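Local coordinates for protein type III effector (PDB 2QHQ) that is of unknown molecular function but belongs to the HopJ family and is probably a type III secretion effector, at residues D19-S24 against T80-G85; M34-D39 against F67-L72; N58-S63 against H101-N106; E90-H95 against N106-G111. All blocks are in the same frame, centred on the assembly; numbering follows the deposited sequence. Where two conformers were deposited one is given.

Contact 1: residues D19-S24 against T80-G85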
loop_
_atom_site.group_PDB
_atom_site.type_symbol
_atom_site.label_atom_id
_atom_site.label_comp_id
_atom_site.label_asym_id
_atom_site.label_seq_id
_atom_site.Cartn_x
_atom_site.Cartn_y
_atom_site.Cartn_z
ATOM N N ASP B 19 -14.064 -6.259 -1.590
ATOM C CA ASP B 19 -14.888 -6.365 -2.799
ATOM C C ASP B 19 -16.013 -5.326 -2.789
ATOM O O ASP B 19 -16.298 -4.682 -3.818
ATOM C CB ASP B 19 -15.464 -7.786 -2.929
ATOM C CG ASP B 19 -14.414 -8.823 -3.302
ATOM O OD1 ASP B 19 -13.279 -8.453 -3.696
ATOM O OD2 ASP B 19 -14.749 -10.025 -3.248
ATOM N N ALA B 20 -16.636 -5.162 -1.624
ATOM C CA ALA B 20 -17.701 -4.196 -1.446
ATOM C C ALA B 20 -17.171 -2.777 -1.621
ATOM O O ALA B 20 -17.781 -1.954 -2.301
ATOM C CB ALA B 20 -18.346 -4.370 -0.084
ATOM N N LEU B 21 -16.029 -2.503 -1.009
ATOM C CA LEU B 21 -15.377 -1.201 -1.110
ATOM C C LEU B 21 -15.071 -0.842 -2.579
ATOM O O LEU B 21 -15.180 0.315 -2.994
ATOM C CB LEU B 21 -14.096 -1.230 -0.290
ATOM C CG LEU B 21 -13.189 0.007 -0.344
ATOM C CD1 LEU B 21 -13.923 1.248 0.167
ATOM C CD2 LEU B 21 -11.959 -0.265 0.480
ATOM N N ALA B 22 -14.671 -1.856 -3.342
ATOM C CA ALA B 22 -14.334 -1.702 -4.760
ATOM C C ALA B 22 -15.559 -1.419 -5.636
ATOM O O ALA B 22 -15.468 -0.684 -6.652
ATOM C CB ALA B 22 -13.603 -2.961 -5.263
ATOM N N SER B 23 -16.693 -2.002 -5.248
ATOM C CA SER B 23 -17.936 -1.915 -6.019
ATOM C C SER B 23 -18.722 -0.638 -5.714
ATOM O O SER B 23 -19.109 0.095 -6.646
ATOM C CB SER B 23 -18.814 -3.142 -5.756
ATOM O OG SER B 23 -20.035 -3.038 -6.465
ATOM N N SER B 24 -18.974 -0.395 -4.426
ATOM C CA SER B 24 -19.751 0.762 -3.972
ATOM C C SER B 24 -19.086 1.462 -2.774
ATOM O O SER B 24 -19.603 1.389 -1.647
ATOM C CB SER B 24 -21.193 0.359 -3.621
ATOM O OG SER B 24 -21.882 -0.149 -4.757
ATOM N N THR B 80 -9.335 4.632 -0.036
ATOM C CA THR B 80 -8.855 4.899 1.331
ATOM C C THR B 80 -9.716 5.980 1.988
ATOM O O THR B 80 -10.173 5.824 3.125
ATOM C CB THR B 80 -7.371 5.293 1.300
ATOM O OG1 THR B 80 -6.630 4.245 0.646
ATOM C CG2 THR B 80 -6.834 5.486 2.733
ATOM N N LEU B 81 -10.003 7.052 1.256
ATOM C CA LEU B 81 -10.932 8.063 1.779
ATOM C C LEU B 81 -12.302 7.476 2.102
ATOM O O LEU B 81 -12.870 7.778 3.146
ATOM C CB LEU B 81 -11.065 9.238 0.812
ATOM C CG LEU B 81 -9.847 10.145 0.698
ATOM C CD1 LEU B 81 -9.992 10.956 -0.600
ATOM C CD2 LEU B 81 -9.765 11.081 1.912
ATOM N N ALA B 82 -12.797 6.594 1.231
ATOM C CA ALA B 82 -14.102 5.963 1.443
ATOM C C ALA B 82 -14.176 5.135 2.737
ATOM O O ALA B 82 -15.261 5.006 3.333
ATOM C CB ALA B 82 -14.484 5.111 0.242
ATOM N N CYS B 83 -13.039 4.577 3.161
ATOM C CA CYS B 83 -12.985 3.803 4.405
ATOM C C CYS B 83 -13.338 4.656 5.624
ATOM O O CYS B 83 -13.761 4.122 6.653
ATOM C CB CYS B 83 -11.601 3.192 4.593
ATOM S SG CYS B 83 -11.339 1.762 3.488
ATOM N N PHE B 84 -13.140 5.979 5.524
ATOM C CA PHE B 84 -13.552 6.864 6.616
ATOM C C PHE B 84 -15.064 7.077 6.695
ATOM O O PHE B 84 -15.537 7.734 7.637
ATOM C CB PHE B 84 -12.866 8.235 6.543
ATOM C CG PHE B 84 -11.390 8.206 6.837
ATOM C CD1 PHE B 84 -10.921 8.414 8.145
ATOM C CD2 PHE B 84 -10.470 7.993 5.816
ATOM C CE1 PHE B 84 -9.520 8.440 8.420
ATOM C CE2 PHE B 84 -9.073 8.000 6.087
ATOM C CZ PHE B 84 -8.607 8.216 7.373
ATOM N N GLY B 85 -15.815 6.510 5.747
ATOM C CA GLY B 85 -17.289 6.568 5.795
ATOM C C GLY B 85 -17.788 7.999 5.927
ATOM O O GLY B 85 -17.318 8.897 5.204
#
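Ala82 faces Leu21 with its methyl group while its carbonyl oxygen closes the turn behind it: Gly85 N binds Ala82 O at 2.9 Å. The contact is a small piece of helix-on-helix packing in the HopJ fold, with the last turn of helix 14-23 laid against the last turn of helix 79-83. Just before the closing bond, Phe84 N reaches Leu81 O at 3.0 Å. These three-residue steps tighten the end of the helix, and Gly85, with its positive phi, breaks it and then serves as N-cap of helix 86-92.

Leu21 does all the reaching from the other side. Its CG stands anti to the backbone N (chi1 175°), which extends the branch away from its own helix and splits the two methyls between two neighbours. CD1 goes to Ala82 CB at 3.9 Å. The other methyl goes to the thiol of the next residue, so the fork of the leucine spans two consecutive positions of the opposing helix end. All three residues are buried, and nothing polar passes between the segments. Around them, Pro25 packs on Ala82, and Cys83 O is hydrogen-bonded to Thr33 OG1. Ala22 of helix 14-23 packs on Glu113 of the second subunit. The shortest approach across the contact is Leu21 CD2 to Cys83 SG, 3.7 Å.

Contact 2: residues M34-D39 against F67-L72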
loop_
_atom_site.group_PDB
_atom_site.type_symbol
_atom_site.label_atom_id
_atom_site.label_comp_id
_atom_site.label_asym_id
_atom_site.label_seq_id
_atom_site.Cartn_x
_atom_site.Cartn_y
_atom_site.Cartn_z
HETATM N N MSE B 34 -13.841 -0.188 10.675
HETATM C CA MSE B 34 -13.265 -0.450 11.992
HETATM C C MSE B 34 -13.447 -1.898 12.430
HETATM O O MSE B 34 -12.504 -2.504 12.957
HETATM C CB MSE B 34 -13.868 0.484 13.026
HETATM C CG MSE B 34 -13.313 1.860 13.005
HETATM SE SE MSE B 34 -11.344 1.952 13.281
HETATM C CE MSE B 34 -10.971 2.514 11.512
ATOM N N ALA B 35 -14.644 -2.447 12.228
ATOM C CA ALA B 35 -14.909 -3.853 12.556
ATOM C C ALA B 35 -13.975 -4.772 11.805
ATOM O O ALA B 35 -13.418 -5.704 12.379
ATOM C CB ALA B 35 -16.362 -4.225 12.266
ATOM N N VAL B 36 -13.840 -4.540 10.504
ATOM C CA VAL B 36 -12.933 -5.317 9.673
ATOM C C VAL B 36 -11.484 -5.204 10.129
ATOM O O VAL B 36 -10.766 -6.212 10.217
ATOM C CB VAL B 36 -13.070 -4.896 8.200
ATOM C CG1 VAL B 36 -11.985 -5.528 7.341
ATOM C CG2 VAL B 36 -14.452 -5.299 7.696
ATOM N N ILE B 37 -11.033 -3.990 10.425
ATOM C CA ILE B 37 -9.644 -3.830 10.881
ATOM C C ILE B 37 -9.407 -4.507 12.235
ATOM O O ILE B 37 -8.414 -5.228 12.423
ATOM C CB ILE B 37 -9.211 -2.341 10.916
ATOM C CG1 ILE B 37 -9.191 -1.773 9.490
ATOM C CG2 ILE B 37 -7.854 -2.206 11.627
ATOM C CD1 ILE B 37 -8.908 -0.271 9.443
ATOM N N GLU B 38 -10.330 -4.295 13.167
ATOM C CA GLU B 38 -10.215 -4.879 14.506
ATOM C C GLU B 38 -10.201 -6.394 14.444
ATOM O O GLU B 38 -9.427 -7.052 15.150
ATOM C CB GLU B 38 -11.392 -4.448 15.382
ATOM C CG GLU B 38 -11.340 -3.024 15.859
ATOM C CD GLU B 38 -12.504 -2.680 16.777
ATOM O OE1 GLU B 38 -13.551 -3.376 16.737
ATOM O OE2 GLU B 38 -12.353 -1.722 17.563
ATOM N N ASP B 39 -11.082 -6.956 13.622
ATOM C CA ASP B 39 -11.196 -8.410 13.524
ATOM C C ASP B 39 -10.009 -9.069 12.829
ATOM O O ASP B 39 -9.710 -10.226 13.102
ATOM C CB ASP B 39 -12.480 -8.820 12.789
ATOM C CG ASP B 39 -13.724 -8.646 13.629
ATOM O OD1 ASP B 39 -13.611 -8.210 14.797
ATOM O OD2 ASP B 39 -14.822 -8.951 13.105
ATOM N N PHE B 67 -4.956 4.308 7.305
ATOM C CA PHE B 67 -3.853 4.398 6.345
ATOM C C PHE B 67 -2.975 3.149 6.328
ATOM O O PHE B 67 -2.520 2.736 5.253
ATOM C CB PHE B 67 -3.027 5.668 6.545
ATOM C CG PHE B 67 -3.804 6.901 6.283
ATOM C CD1 PHE B 67 -4.303 7.141 5.003
ATOM C CD2 PHE B 67 -4.045 7.828 7.297
ATOM C CE1 PHE B 67 -5.051 8.281 4.731
ATOM C CE2 PHE B 67 -4.813 8.997 7.029
ATOM C CZ PHE B 67 -5.310 9.208 5.760
ATOM N N ALA B 68 -2.738 2.547 7.498
ATOM C CA ALA B 68 -1.955 1.309 7.522
ATOM C C ALA B 68 -2.691 0.194 6.742
ATOM O O ALA B 68 -2.077 -0.565 5.985
ATOM C CB ALA B 68 -1.673 0.889 8.954
ATOM N N PHE B 69 -4.007 0.155 6.912
ATOM C CA PHE B 69 -4.889 -0.798 6.232
ATOM C C PHE B 69 -4.870 -0.549 4.722
ATOM O O PHE B 69 -4.818 -1.501 3.924
ATOM C CB PHE B 69 -6.297 -0.666 6.842
ATOM C CG PHE B 69 -7.351 -1.501 6.165
ATOM C CD1 PHE B 69 -7.492 -2.845 6.491
ATOM C CD2 PHE B 69 -8.209 -0.936 5.223
ATOM C CE1 PHE B 69 -8.490 -3.630 5.883
ATOM C CE2 PHE B 69 -9.230 -1.709 4.604
ATOM C CZ PHE B 69 -9.366 -3.056 4.949
ATOM N N GLY B 70 -4.900 0.729 4.334
ATOM C CA GLY B 70 -4.853 1.107 2.914
ATOM C C GLY B 70 -3.545 0.685 2.272
ATOM O O GLY B 70 -3.516 0.266 1.095
ATOM N N LEU B 71 -2.449 0.781 3.037
ATOM C CA LEU B 71 -1.160 0.326 2.534
ATOM C C LEU B 71 -1.091 -1.192 2.386
ATOM O O LEU B 71 -0.648 -1.681 1.344
ATOM C CB LEU B 71 0.002 0.822 3.398
ATOM C CG LEU B 71 0.399 2.277 3.183
ATOM C CD1 LEU B 71 1.437 2.659 4.240
ATOM C CD2 LEU B 71 0.938 2.463 1.735
ATOM N N LEU B 72 -1.511 -1.934 3.410
ATOM C CA LEU B 72 -1.442 -3.399 3.328
ATOM C C LEU B 72 -2.295 -3.938 2.179
ATOM O O LEU B 72 -1.915 -4.903 1.532
ATOM C CB LEU B 72 -1.837 -4.053 4.653
ATOM C CG LEU B 72 -0.858 -3.877 5.838
ATOM C CD1 LEU B 72 -1.407 -4.632 7.057
ATOM C CD2 LEU B 72 0.509 -4.417 5.466
#
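Two helices of the buried core, 30-40 and 67-72, pack here through a CH-pi contact between Ile37 and the ring of Phe69. Ile37 CG1 lies over one face of that ring, 4.1 Å from the centroid of the Phe69 ring and 29° off its normal. It is shifted from the centre toward one side, which brings Ile37 CG1 to 3.6 Å from Phe69 CD1. The end of the isoleucine chain continues along the ring toward its root, with Ile37 CD1 3.7 Å from Phe69 CB. With chi1 of Phe69 at 175°, the ring is carried away from its own backbone N and out toward helix 30-40.

Val36, one residue before Ile37, adds a looser touch: its CG1 comes to 4.2 Å from Phe69 CE1. No hydrogen bond crosses the contact, and all three residues are buried.

Helix 14-23 closes in on the same ring and on Val36, with Leu14 touching both of them, Leu18 touching Phe69 and Phe17 touching Val36. Leu122 of strand 122-123 packs on Ile37 and Phe69 alike, so the phenylalanine ring sits among helices 14-23, 30-40 and 79-83 and strand 122-123.

Contact 3: residues N58-S63 against H101-N106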
loop_
_atom_site.group_PDB
_atom_site.type_symbol
_atom_site.label_atom_id
_atom_site.label_comp_id
_atom_site.label_asym_id
_atom_site.label_seq_id
_atom_site.Cartn_x
_atom_site.Cartn_y
_atom_site.Cartn_z
ATOM N N ASN B 58 0.290 6.981 18.865
ATOM C CA ASN B 58 -0.852 7.165 19.761
ATOM C C ASN B 58 -1.639 8.465 19.585
ATOM O O ASN B 58 -2.548 8.759 20.370
ATOM C CB ASN B 58 -0.466 6.888 21.230
ATOM C CG ASN B 58 -0.442 5.394 21.555
ATOM O OD1 ASN B 58 -1.289 4.630 21.093
ATOM N ND2 ASN B 58 0.514 4.980 22.368
ATOM N N GLU B 59 -1.301 9.236 18.549
ATOM C CA GLU B 59 -2.109 10.384 18.165
ATOM C C GLU B 59 -2.899 10.023 16.913
ATOM O O GLU B 59 -2.314 9.595 15.920
ATOM C CB GLU B 59 -1.218 11.590 17.893
ATOM C CG GLU B 59 -1.978 12.819 17.418
ATOM C CD GLU B 59 -1.093 14.048 17.205
ATOM O OE1 GLU B 59 0.147 13.909 17.136
ATOM O OE2 GLU B 59 -1.660 15.163 17.099
ATOM N N ASN B 60 -4.220 10.206 16.961
ATOM C CA ASN B 60 -5.065 9.884 15.810
ATOM C C ASN B 60 -4.924 8.418 15.386
ATOM O O ASN B 60 -4.688 8.099 14.211
ATOM C CB ASN B 60 -4.747 10.849 14.654
ATOM C CG ASN B 60 -5.034 12.280 15.019
ATOM O OD1 ASN B 60 -6.076 12.574 15.607
ATOM N ND2 ASN B 60 -4.108 13.180 14.713
ATOM N N ASN B 61 -5.084 7.519 16.356
ATOM C CA ASN B 61 -4.977 6.079 16.103
ATOM C C ASN B 61 -5.949 5.559 15.057
ATOM O O ASN B 61 -5.616 4.639 14.303
ATOM C CB ASN B 61 -5.168 5.296 17.411
ATOM C CG ASN B 61 -3.896 5.231 18.237
ATOM O OD1 ASN B 61 -2.800 5.399 17.716
ATOM N ND2 ASN B 61 -4.039 4.987 19.537
ATOM N N GLY B 62 -7.145 6.154 14.993
ATOM C CA GLY B 62 -8.146 5.746 13.975
ATOM C C GLY B 62 -7.638 5.987 12.565
ATOM O O GLY B 62 -7.743 5.106 11.706
ATOM N N SER B 63 -7.084 7.179 12.323
ATOM C CA SER B 63 -6.504 7.498 11.019
ATOM C C SER B 63 -5.307 6.612 10.738
ATOM O O SER B 63 -5.137 6.132 9.619
ATOM C CB SER B 63 -6.109 8.985 10.921
ATOM O OG SER B 63 -7.267 9.825 11.050
ATOM N N HIS B 101 -10.982 16.347 11.473
ATOM C CA HIS B 101 -10.402 15.262 10.657
ATOM C C HIS B 101 -9.262 15.755 9.765
ATOM O O HIS B 101 -9.290 15.580 8.536
ATOM C CB HIS B 101 -11.495 14.595 9.805
ATOM C CG HIS B 101 -12.752 14.312 10.563
ATOM N ND1 HIS B 101 -12.833 13.325 11.518
ATOM C CD2 HIS B 101 -13.973 14.898 10.521
ATOM C CE1 HIS B 101 -14.044 13.326 12.049
ATOM N NE2 HIS B 101 -14.758 14.269 11.458
ATOM N N GLN B 102 -8.253 16.366 10.379
ATOM C CA GLN B 102 -7.126 16.908 9.627
ATOM C C GLN B 102 -6.436 15.862 8.762
ATOM O O GLN B 102 -5.915 16.180 7.692
ATOM C CB GLN B 102 -6.106 17.585 10.559
ATOM C CG GLN B 102 -6.462 19.037 10.933
ATOM C CD GLN B 102 -6.645 19.950 9.713
ATOM O OE1 GLN B 102 -5.806 19.987 8.804
ATOM N NE2 GLN B 102 -7.745 20.696 9.697
ATOM N N ASN B 103 -6.408 14.613 9.218
ATOM C CA ASN B 103 -5.808 13.581 8.372
ATOM C C ASN B 103 -6.573 13.331 7.076
ATOM O O ASN B 103 -5.968 13.151 6.040
ATOM C CB ASN B 103 -5.571 12.299 9.149
ATOM C CG ASN B 103 -4.354 12.400 10.035
ATOM O OD1 ASN B 103 -3.236 12.399 9.547
ATOM N ND2 ASN B 103 -4.571 12.486 11.351
ATOM N N ILE B 104 -7.900 13.314 7.142
ATOM C CA ILE B 104 -8.697 13.194 5.912
ATOM C C ILE B 104 -8.450 14.392 4.999
ATOM O O ILE B 104 -8.195 14.225 3.806
ATOM C CB ILE B 104 -10.225 13.089 6.209
ATOM C CG1 ILE B 104 -10.518 11.847 7.054
ATOM C CG2 ILE B 104 -11.025 13.040 4.911
ATOM C CD1 ILE B 104 -12.034 11.726 7.482
ATOM N N ARG B 105 -8.497 15.599 5.571
ATOM C CA ARG B 105 -8.361 16.819 4.774
ATOM C C ARG B 105 -6.984 16.922 4.122
ATOM O O ARG B 105 -6.894 17.324 2.988
ATOM C CB ARG B 105 -8.684 18.058 5.604
ATOM C CG ARG B 105 -10.134 18.094 6.082
ATOM C CD ARG B 105 -10.411 19.291 6.995
ATOM N NE ARG B 105 -11.799 19.222 7.470
ATOM C CZ ARG B 105 -12.863 19.656 6.792
ATOM N NH1 ARG B 105 -12.745 20.219 5.578
ATOM N NH2 ARG B 105 -14.062 19.519 7.332
ATOM N N ASN B 106 -5.942 16.493 4.826
ATOM C CA ASN B 106 -4.596 16.490 4.269
ATOM C C ASN B 106 -4.420 15.445 3.194
ATOM O O ASN B 106 -3.810 15.703 2.170
ATOM C CB ASN B 106 -3.525 16.338 5.352
ATOM C CG ASN B 106 -3.093 17.681 5.928
ATOM O OD1 ASN B 106 -2.248 18.387 5.350
ATOM N ND2 ASN B 106 -3.689 18.058 7.040
#
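The amides of Asn60 and Asn103 meet with their planes 77° apart, nearly perpendicular, and ND2 of Asn60 stands 3.5 Å from ND2 of Asn103. Ser63 approaches the Asn103 side chain obliquely from one side of its amide plane: Ser63 CB is 3.9 Å from Asn103 CG, and Ser63 OG lies 3.6 Å from Asn103 CB. The serine thus takes the root and one side of the Asn103 amide, and the other asparagine meets its ND2. A chi1 of -77°, placing CG opposite the carbonyl carbon, carries this amide off the first turn of helix 102-110 toward the loop between strand 53-55 and helix 67-72.

Within the loop, Asn61 ND2 donates to Asn58 OD1 at 3.2 Å along a nearly straight line (169°), in the carbonyl plane and on a lone pair. In the helix, Gln102 O is gripped twice, by Asn106 N and by Asn106 ND2, which come from opposite faces of its plane.

Between the two segments themselves there is no hydrogen bond, since the facing nitrogens are both donors. Asn55 of strand 53-55 probably sets the turn of both amides: its OD1 accepts from Asn60 ND2 and its ND2 donates to Asn103 OD1. Loop and helix are therefore tied through the strand's amide, while direct contact between them is limited to van der Waals packing.

Contact 4: residues E90-H95 against N106-G111. With ACT (acetate ion), chain C.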
loop_
_atom_site.group_PDB
_atom_site.type_symbol
_atom_site.label_atom_id
_atom_site.label_comp_id
_atom_site.label_asym_id
_atom_site.label_seq_id
_atom_site.Cartn_x
_atom_site.Cartn_y
_atom_site.Cartn_z
ATOM N N GLU B 90 -19.546 13.082 4.909
ATOM C CA GLU B 90 -20.374 14.121 5.555
ATOM C C GLU B 90 -19.521 15.199 6.186
ATOM O O GLU B 90 -19.564 16.353 5.755
ATOM C CB GLU B 90 -21.295 13.538 6.645
ATOM C CG GLU B 90 -22.395 12.655 6.125
ATOM C CD GLU B 90 -23.289 12.054 7.221
ATOM O OE1 GLU B 90 -23.099 12.290 8.454
ATOM O OE2 GLU B 90 -24.207 11.319 6.831
ATOM N N ASP B 91 -18.754 14.825 7.213
ATOM C CA ASP B 91 -18.042 15.808 8.037
ATOM C C ASP B 91 -17.128 16.651 7.148
ATOM O O ASP B 91 -17.101 17.896 7.239
ATOM C CB ASP B 91 -17.200 15.118 9.136
ATOM C CG ASP B 91 -18.033 14.495 10.248
ATOM O OD1 ASP B 91 -19.023 13.819 9.935
ATOM O OD2 ASP B 91 -17.683 14.685 11.456
ATOM N N VAL B 92 -16.406 15.984 6.247
ATOM C CA VAL B 92 -15.425 16.699 5.468
ATOM C C VAL B 92 -16.001 17.243 4.161
ATOM O O VAL B 92 -15.889 18.439 3.905
ATOM C CB VAL B 92 -14.143 15.842 5.199
ATOM C CG1 VAL B 92 -13.236 16.570 4.247
ATOM C CG2 VAL B 92 -13.379 15.585 6.518
ATOM N N LEU B 93 -16.593 16.376 3.337
ATOM C CA LEU B 93 -17.011 16.790 1.990
ATOM C C LEU B 93 -18.113 17.849 1.998
ATOM O O LEU B 93 -18.134 18.709 1.124
ATOM C CB LEU B 93 -17.430 15.609 1.096
ATOM C CG LEU B 93 -16.313 14.690 0.588
ATOM C CD1 LEU B 93 -16.905 13.615 -0.323
ATOM C CD2 LEU B 93 -15.190 15.447 -0.128
ATOM N N LEU B 94 -19.015 17.789 2.979
ATOM C CA LEU B 94 -20.144 18.720 3.021
ATOM C C LEU B 94 -19.767 20.051 3.674
ATOM O O LEU B 94 -20.493 21.036 3.551
ATOM C CB LEU B 94 -21.348 18.104 3.755
ATOM C CG LEU B 94 -21.881 16.810 3.119
ATOM C CD1 LEU B 94 -23.020 16.258 3.952
ATOM C CD2 LEU B 94 -22.299 17.028 1.663
ATOM N N HIS B 95 -18.641 20.063 4.388
ATOM C CA HIS B 95 -18.259 21.234 5.175
ATOM C C HIS B 95 -16.800 21.535 4.938
ATOM O O HIS B 95 -15.952 21.298 5.817
ATOM C CB HIS B 95 -18.545 21.004 6.659
ATOM C CG HIS B 95 -19.925 20.502 6.929
ATOM N ND1 HIS B 95 -20.177 19.215 7.346
ATOM C CD2 HIS B 95 -21.133 21.091 6.772
ATOM C CE1 HIS B 95 -21.480 19.054 7.498
ATOM N NE2 HIS B 95 -22.084 20.172 7.142
ATOM N N ASN B 106 -5.942 16.493 4.826
ATOM C CA ASN B 106 -4.596 16.490 4.269
ATOM C C ASN B 106 -4.420 15.445 3.194
ATOM O O ASN B 106 -3.810 15.703 2.170
ATOM C CB ASN B 106 -3.525 16.338 5.352
ATOM C CG ASN B 106 -3.093 17.681 5.928
ATOM O OD1 ASN B 106 -2.248 18.387 5.350
ATOM N ND2 ASN B 106 -3.689 18.058 7.040
ATOM N N PHE B 107 -4.989 14.273 3.415
ATOM C CA PHE B 107 -4.807 13.178 2.468
ATOM C C PHE B 107 -5.521 13.502 1.150
ATOM O O PHE B 107 -5.060 13.108 0.087
ATOM C CB PHE B 107 -5.321 11.884 3.084
ATOM C CG PHE B 107 -5.085 10.655 2.240
ATOM C CD1 PHE B 107 -3.821 10.062 2.185
ATOM C CD2 PHE B 107 -6.136 10.070 1.534
ATOM C CE1 PHE B 107 -3.612 8.901 1.417
ATOM C CE2 PHE B 107 -5.931 8.909 0.761
ATOM C CZ PHE B 107 -4.667 8.331 0.708
HETATM N N MSE B 108 -6.655 14.205 1.225
HETATM C CA MSE B 108 -7.332 14.701 0.017
HETATM C C MSE B 108 -6.444 15.558 -0.883
HETATM O O MSE B 108 -6.619 15.590 -2.123
HETATM C CB MSE B 108 -8.559 15.517 0.443
HETATM C CG MSE B 108 -9.752 14.673 0.714
HETATM SE SE MSE B 108 -11.091 15.869 1.496
HETATM C CE MSE B 108 -11.655 16.794 -0.110
ATOM N N VAL B 109 -5.507 16.266 -0.269
ATOM C CA VAL B 109 -4.630 17.177 -1.005
ATOM C C VAL B 109 -3.409 16.429 -1.561
ATOM O O VAL B 109 -3.151 16.445 -2.778
ATOM C CB VAL B 109 -4.198 18.387 -0.125
ATOM C CG1 VAL B 109 -3.184 19.282 -0.887
ATOM C CG2 VAL B 109 -5.427 19.206 0.345
ATOM N N THR B 110 -2.690 15.736 -0.683
ATOM C CA THR B 110 -1.373 15.168 -1.014
ATOM C C THR B 110 -1.359 13.647 -1.219
ATOM O O THR B 110 -0.358 13.080 -1.689
ATOM C CB THR B 110 -0.331 15.566 0.060
ATOM O OG1 THR B 110 -0.911 15.465 1.366
ATOM C CG2 THR B 110 0.124 17.018 -0.154
ATOM N N GLY B 111 -2.454 12.988 -0.864
ATOM C CA GLY B 111 -2.628 11.557 -1.152
ATOM C C GLY B 111 -1.535 10.666 -0.588
ATOM O O GLY B 111 -0.912 10.980 0.431
HETATM C C ACT C . -25.855 20.349 7.426
HETATM O O ACT C . -24.986 20.084 6.558
HETATM O OXT ACT C . -27.049 20.262 7.055
HETATM C CH3 ACT C . -25.485 20.741 8.828
#
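Val92 and Met108, a selenomethionine in this crystal, point at one another from facing helices, slightly out of line, and meet at their ends. The closest approach is Val92 CG1 to Met108 SE, 3.6 Å. Val92 CG1 is anti to the backbone N (chi1 173°), which turns this methyl toward the selenium. The methionine runs out extended and then bends at its last torsion (chi3 76°). The bend swings its terminal methyl over to Leu93, where Met108 CE lies 3.8 Å from Leu93 CD2. Selenium and methyl thus take one partner each, the valine and the leucine, and the leucine meets the methionine at a slant. Val92 is buried, whereas Leu93 is exposed; the seam runs from the interior out to the surface.

Further on, the His95 ring lies back toward Asp91. It has Leu94 CB over one face, and its ND1 makes a weak bond, 3.3 Å, to Asp91 O. At the other nitrogen, His95 NE2 donates to O of an acetate ion at 3.0 Å. The acetate probably comes from the crystallisation liquor and marks no known site.

Tyr88 touches both Leu93 and Met108, and Leu81 of helix 79-83 also packs on Met108. This is typical apolar packing between two consecutive helices joined by a loop, here 86-92 and 102-110 near the surface of the HopJ domain.

How the contacts relate
Contacts 1 and 2 belong to the buried core and are wholly apolar; contacts 3 and 4 lie only partly buried, one rich in amides and the other an apolar seam opening to solvent. Contact 2 is nested within the chain loop that contact 1 closes, and Cys83 SG of contact 1 lies 4.2 Å from Phe69 CE2 of contact 2. Contacts 3 and 4 both use helix 102-110 and share Asn106. They are also joined by polar pairs, probably hydrogen bonds, from His101 to Asp91 and from Arg105 to the His95 carbonyl. Apolar side chains touch from one contact to the next: Phe67 on Phe107, Phe84 on Ile104, and Leu81 on both Ile104 and Phe107.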